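Cytochrome c2 iso-2 (Rhodospirillum centenum, PDB 1JDL) carries electrons through its heme, acting in purple photosynthetic bacteria as the electron donor to oxidized bacteriochlorophyll and perhaps also serving respiration. Local coordinates at residues A[54-59]-A[77-82]; A[81-86]-A[90-95]. All blocks are in the same frame, centred on the assembly; numbering follows the deposited sequence.

Contact 1 of 2, residues A[54-59]-A[77-82]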
loop_
_atom_site.group_PDB
_atom_site.type_symbol
_atom_site.label_atom_id
_atom_site.label_comp_id
_atom_site.label_asym_id
_atom_site.label_seq_id
_atom_site.Cartn_x
_atom_site.Cartn_y
_atom_site.Cartn_z
ATOM N N HIS A 54 4.022 0.579 -10.290
ATOM C CA HIS A 54 4.961 -0.413 -10.814
ATOM C C HIS A 54 6.390 0.136 -10.784
ATOM O O HIS A 54 7.319 -0.541 -10.341
ATOM C CB HIS A 54 4.563 -0.794 -12.248
ATOM C CG HIS A 54 5.583 -1.628 -12.963
ATOM N ND1 HIS A 54 6.561 -1.080 -13.762
ATOM C CD2 HIS A 54 5.791 -2.965 -12.977
ATOM C CE1 HIS A 54 7.332 -2.042 -14.236
ATOM N NE2 HIS A 54 6.886 -3.197 -13.774
ATOM N N ALA A 55 6.554 1.377 -11.239
ATOM C CA ALA A 55 7.864 2.021 -11.276
ATOM C C ALA A 55 8.484 2.162 -9.889
ATOM O O ALA A 55 9.692 1.991 -9.727
ATOM C CB ALA A 55 7.751 3.394 -11.923
ATOM N N ALA A 56 7.661 2.481 -8.894
ATOM C CA ALA A 56 8.160 2.643 -7.533
ATOM C C ALA A 56 8.783 1.345 -7.018
ATOM O O ALA A 56 9.828 1.366 -6.375
ATOM C CB ALA A 56 7.032 3.095 -6.609
ATOM N N GLY A 57 8.138 0.217 -7.304
ATOM C CA GLY A 57 8.662 -1.062 -6.864
ATOM C C GLY A 57 9.989 -1.367 -7.535
ATOM O O GLY A 57 10.933 -1.809 -6.879
ATOM N N GLU A 58 10.062 -1.129 -8.842
ATOM C CA GLU A 58 11.290 -1.375 -9.599
ATOM C C GLU A 58 12.419 -0.482 -9.093
ATOM O O GLU A 58 13.597 -0.842 -9.182
ATOM C CB GLU A 58 11.062 -1.105 -11.090
ATOM C CG GLU A 58 10.118 -2.085 -11.766
ATOM C CD GLU A 58 10.748 -3.446 -11.999
ATOM O OE1 GLU A 58 10.044 -4.348 -12.496
ATOM O OE2 GLU A 58 11.946 -3.617 -11.690
ATOM N N ALA A 59 12.054 0.685 -8.567
ATOM C CA ALA A 59 13.028 1.633 -8.038
ATOM C C ALA A 59 13.439 1.273 -6.609
ATOM O O ALA A 59 14.219 1.992 -5.983
ATOM C CB ALA A 59 12.464 3.048 -8.083
ATOM N N ALA A 77 1.486 11.517 -3.380
ATOM C CA ALA A 77 2.601 12.298 -2.862
ATOM C C ALA A 77 3.764 11.409 -2.456
ATOM O O ALA A 77 4.916 11.709 -2.764
ATOM C CB ALA A 77 2.146 13.140 -1.677
ATOM N N PHE A 78 3.462 10.309 -1.774
ATOM C CA PHE A 78 4.502 9.390 -1.328
ATOM C C PHE A 78 5.253 8.753 -2.494
ATOM O O PHE A 78 6.483 8.734 -2.517
ATOM C CB PHE A 78 3.903 8.284 -0.458
ATOM C CG PHE A 78 4.918 7.293 0.039
ATOM C CD1 PHE A 78 5.684 7.567 1.170
ATOM C CD2 PHE A 78 5.137 6.103 -0.649
ATOM C CE1 PHE A 78 6.658 6.666 1.609
ATOM C CE2 PHE A 78 6.108 5.194 -0.221
ATOM C CZ PHE A 78 6.869 5.476 0.910
ATOM N N LEU A 79 4.508 8.218 -3.454
ATOM C CA LEU A 79 5.104 7.565 -4.611
ATOM C C LEU A 79 5.934 8.499 -5.481
ATOM O O LEU A 79 7.008 8.126 -5.951
ATOM C CB LEU A 79 4.012 6.910 -5.451
ATOM C CG LEU A 79 3.297 5.728 -4.798
ATOM C CD1 LEU A 79 2.117 5.301 -5.660
ATOM C CD2 LEU A 79 4.276 4.579 -4.618
ATOM N N ARG A 80 5.439 9.711 -5.702
ATOM C CA ARG A 80 6.166 10.677 -6.515
ATOM C C ARG A 80 7.482 11.069 -5.859
ATOM O O ARG A 80 8.513 11.168 -6.529
ATOM C CB ARG A 80 5.301 11.915 -6.757
ATOM C CG ARG A 80 4.200 11.669 -7.776
ATOM C CD ARG A 80 3.241 12.845 -7.896
ATOM N NE ARG A 80 2.239 12.600 -8.932
ATOM C CZ ARG A 80 1.065 13.221 -9.008
ATOM N NH1 ARG A 80 0.731 14.132 -8.103
ATOM N NH2 ARG A 80 0.222 12.929 -9.991
ATOM N N LYS A 81 7.455 11.279 -4.547
ATOM C CA LYS A 81 8.667 11.650 -3.828
ATOM C C LYS A 81 9.663 10.502 -3.808
ATOM O O LYS A 81 10.867 10.718 -3.941
ATOM C CB LYS A 81 8.339 12.068 -2.394
ATOM C CG LYS A 81 9.573 12.339 -1.548
ATOM C CD LYS A 81 9.215 12.730 -0.126
ATOM C CE LYS A 81 10.467 12.816 0.737
ATOM N NZ LYS A 81 11.494 13.706 0.123
ATOM N N PHE A 82 9.165 9.278 -3.642
ATOM C CA PHE A 82 10.050 8.120 -3.610
ATOM C C PHE A 82 10.822 7.976 -4.918
ATOM O O PHE A 82 12.027 7.725 -4.912
ATOM C CB PHE A 82 9.265 6.827 -3.363
ATOM C CG PHE A 82 10.146 5.612 -3.220
ATOM C CD1 PHE A 82 10.645 5.242 -1.977
ATOM C CD2 PHE A 82 10.526 4.877 -4.338
ATOM C CE1 PHE A 82 11.515 4.156 -1.849
ATOM C CE2 PHE A 82 11.395 3.793 -4.225
ATOM C CZ PHE A 82 11.891 3.433 -2.973
#
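Phe-82 brings the CE2 corner of its ring to the C-terminal end of helix 51-58 and the residue just after it, where it meets two backbone carbonyls and a methyl group. The ring atom CE2 of Phe-82 lies 3.6 Å from Ala-56 O and 3.8 Å from Ala-59 O, the latter oxygen sitting at the ring edge and near its plane. The approach of Ala-59 O would suit the slightly positive C-H rim of a phenyl ring. Ala-59 adds its methyl group, with CB 4.1 Å from Phe-82 CE2. Phe-82 CG is anti to the backbone N (chi1 -176°), which carries the ring out toward this helix end. Here two helices of the cytochrome c fold, 51-58 and 75-85, pack near the heme pocket, with Ala-56 of the first and Ala-59 just beyond it facing Leu-79 and Phe-82 of the second. The small alanine side chains let the backbones approach, the CA atoms of Ala-56 and Leu-79 being 6.5 Å apart. Leu-79 reaches Ala-56 with a single branch: CD2 stands 3.7 Å from Ala-56 CB. The same leucine side chain comes to about 6 Å from the heme and about 7 Å from the side chain of the axial ligand Met-98. Leu-61, in the chain just beyond helix 51-58, touches Ala-56, Leu-79 and Phe-82 alike, extending the apolar layer.

Contact 2 of 2, residues A[81-86]-A[90-95]; sequences KFLADA and EQAKGS
Leu-83 meets Gln-91 and Ala-92 through CB and CD1. Its CB faces the methyl of Ala-92, with the two CB atoms 4.0 Å apart, an apolar contact made close to the backbones; the CA atoms of the two residues are separated by 6.1 Å. From there CG stands beside the backbone N and anti to the carbonyl carbon (chi1 -74°), and the branches divide. CD1 goes to the chain at 91-92, resting 3.6 Å from Gln-91 O and 3.9 Å from Gln-91 C, while the methyl of Ala-92 still lies 4.2 Å from CD1. One methyl is thus set against both a peptide carbonyl and an alanine, by van der Waals contact alone. CD2 leaves the chain at 91-92 for helix 51-58 and packs against Ala-55 O; Leu-83 also touches Ile-52 and Ala-59, so its buried side chain lies between that helix and residues 91-92. On the exposed side of helix 75-85, Lys-81 NZ forms a salt bridge one turn forward to Asp-85 OD2 at 3.2 Å, and Asp-85 OD2 accepts it with its syn lone pair. Arg-80 NH2 hydrogen-bonds to Gly-94 O and so ties the helix to the chain further along. Packed in this way, the polypeptide leaving helix 75-85 folds back along the helix before it runs on to the axial methionine, Met-98, as the ligand-bearing loop of a class I cytochrome c.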
loop_
_atom_site.group_PDB
_atom_site.type_symbol
_atom_site.label_atom_id
_atom_site.label_comp_id
_atom_site.label_asym_id
_atom_site.label_seq_id
_atom_site.Cartn_x
_atom_site.Cartn_y
_atom_site.Cartn_z
ATOM N N LYS A 81 7.455 11.279 -4.547
ATOM C CA LYS A 81 8.667 11.650 -3.828
ATOM C C LYS A 81 9.663 10.502 -3.808
ATOM O O LYS A 81 10.867 10.718 -3.941
ATOM C CB LYS A 81 8.339 12.068 -2.394
ATOM C CG LYS A 81 9.573 12.339 -1.548
ATOM C CD LYS A 81 9.215 12.730 -0.126
ATOM C CE LYS A 81 10.467 12.816 0.737
ATOM N NZ LYS A 81 11.494 13.706 0.123
ATOM N N PHE A 82 9.165 9.278 -3.642
ATOM C CA PHE A 82 10.050 8.120 -3.610
ATOM C C PHE A 82 10.822 7.976 -4.918
ATOM O O PHE A 82 12.027 7.725 -4.912
ATOM C CB PHE A 82 9.265 6.827 -3.363
ATOM C CG PHE A 82 10.146 5.612 -3.220
ATOM C CD1 PHE A 82 10.645 5.242 -1.977
ATOM C CD2 PHE A 82 10.526 4.877 -4.338
ATOM C CE1 PHE A 82 11.515 4.156 -1.849
ATOM C CE2 PHE A 82 11.395 3.793 -4.225
ATOM C CZ PHE A 82 11.891 3.433 -2.973
ATOM N N LEU A 83 10.119 8.119 -6.038
ATOM C CA LEU A 83 10.743 7.997 -7.349
ATOM C C LEU A 83 11.734 9.116 -7.617
ATOM O O LEU A 83 12.800 8.886 -8.193
ATOM C CB LEU A 83 9.678 7.973 -8.443
ATOM C CG LEU A 83 8.896 6.658 -8.537
ATOM C CD1 LEU A 83 7.719 6.823 -9.478
ATOM C CD2 LEU A 83 9.822 5.559 -9.020
ATOM N N ALA A 84 11.382 10.329 -7.207
ATOM C CA ALA A 84 12.272 11.466 -7.406
ATOM C C ALA A 84 13.548 11.269 -6.594
ATOM O O ALA A 84 14.654 11.440 -7.109
ATOM C CB ALA A 84 11.579 12.752 -6.989
ATOM N N ASP A 85 13.397 10.905 -5.324
ATOM C CA ASP A 85 14.551 10.688 -4.457
ATOM C C ASP A 85 15.467 9.595 -4.996
ATOM O O ASP A 85 16.680 9.628 -4.784
ATOM C CB ASP A 85 14.105 10.298 -3.045
ATOM C CG ASP A 85 13.583 11.474 -2.245
ATOM O OD1 ASP A 85 13.689 12.621 -2.723
ATOM O OD2 ASP A 85 13.072 11.246 -1.127
ATOM N N ALA A 86 14.880 8.625 -5.692
ATOM C CA ALA A 86 15.642 7.504 -6.237
ATOM C C ALA A 86 16.362 7.815 -7.543
ATOM O O ALA A 86 17.159 7.002 -8.020
ATOM C CB ALA A 86 14.723 6.302 -6.434
ATOM N N GLU A 90 11.448 11.430 -13.673
ATOM C CA GLU A 90 10.698 11.403 -14.921
ATOM C C GLU A 90 9.528 10.422 -14.889
ATOM O O GLU A 90 8.559 10.583 -15.628
ATOM C CB GLU A 90 11.637 11.057 -16.078
ATOM C CG GLU A 90 12.269 9.681 -15.968
ATOM C CD GLU A 90 13.401 9.482 -16.956
ATOM O OE1 GLU A 90 13.185 9.712 -18.165
ATOM O OE2 GLU A 90 14.508 9.094 -16.521
ATOM N N GLN A 91 9.613 9.410 -14.031
ATOM C CA GLN A 91 8.551 8.415 -13.937
ATOM C C GLN A 91 7.498 8.749 -12.887
ATOM O O GLN A 91 6.582 7.963 -12.652
ATOM C CB GLN A 91 9.148 7.037 -13.636
ATOM C CG GLN A 91 10.240 6.618 -14.606
ATOM C CD GLN A 91 10.652 5.171 -14.432
ATOM O OE1 GLN A 91 9.858 4.257 -14.662
ATOM N NE2 GLN A 91 11.896 4.955 -14.026
ATOM N N ALA A 92 7.618 9.918 -12.266
ATOM C CA ALA A 92 6.674 10.332 -11.232
ATOM C C ALA A 92 5.626 11.326 -11.723
ATOM O O ALA A 92 4.997 12.016 -10.919
ATOM C CB ALA A 92 7.435 10.925 -10.048
ATOM N N LYS A 93 5.425 11.395 -13.034
ATOM C CA LYS A 93 4.449 12.322 -13.597
ATOM C C LYS A 93 3.028 11.756 -13.612
ATOM O O LYS A 93 2.054 12.507 -13.692
ATOM C CB LYS A 93 4.870 12.724 -15.015
ATOM C CG LYS A 93 6.200 13.463 -15.062
ATOM C CD LYS A 93 6.584 13.851 -16.482
ATOM C CE LYS A 93 7.922 14.575 -16.506
ATOM N NZ LYS A 93 8.330 14.957 -17.886
ATOM N N GLY A 94 2.916 10.434 -13.529
ATOM C CA GLY A 94 1.607 9.801 -13.532
ATOM C C GLY A 94 0.929 9.829 -12.172
ATOM O O GLY A 94 1.410 10.479 -11.243
ATOM N N SER A 95 -0.192 9.122 -12.055
ATOM C CA SER A 95 -0.940 9.064 -10.805
ATOM C C SER A 95 -1.329 7.625 -10.468
ATOM O O SER A 95 -1.527 6.800 -11.362
ATOM C CB SER A 95 -2.198 9.930 -10.916
ATOM O OG SER A 95 -3.027 9.779 -9.778
#

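Overall arrangement
Both contacts use helix 75-85, and their centres are about 6 Å apart on the same side of the chain's centre. Their segments overlap at Lys-81 and Phe-82, of which only Phe-82 takes part, in contact 1. Contact 1 is the deeper, a helix-helix packing near the heme; contact 2 has its centre about 16 Å rather than about 11 Å from that of the chain, and sets the helix against the loop that follows it. Each joins methyls and carbonyl oxygens, but contact 1 adds an aromatic ring, whereas contact 2 relies on a single leucine and has a surface salt bridge beside it. Ala-55 CB packs on Gln-91 OE1, so helix 51-58 borders the loop as well.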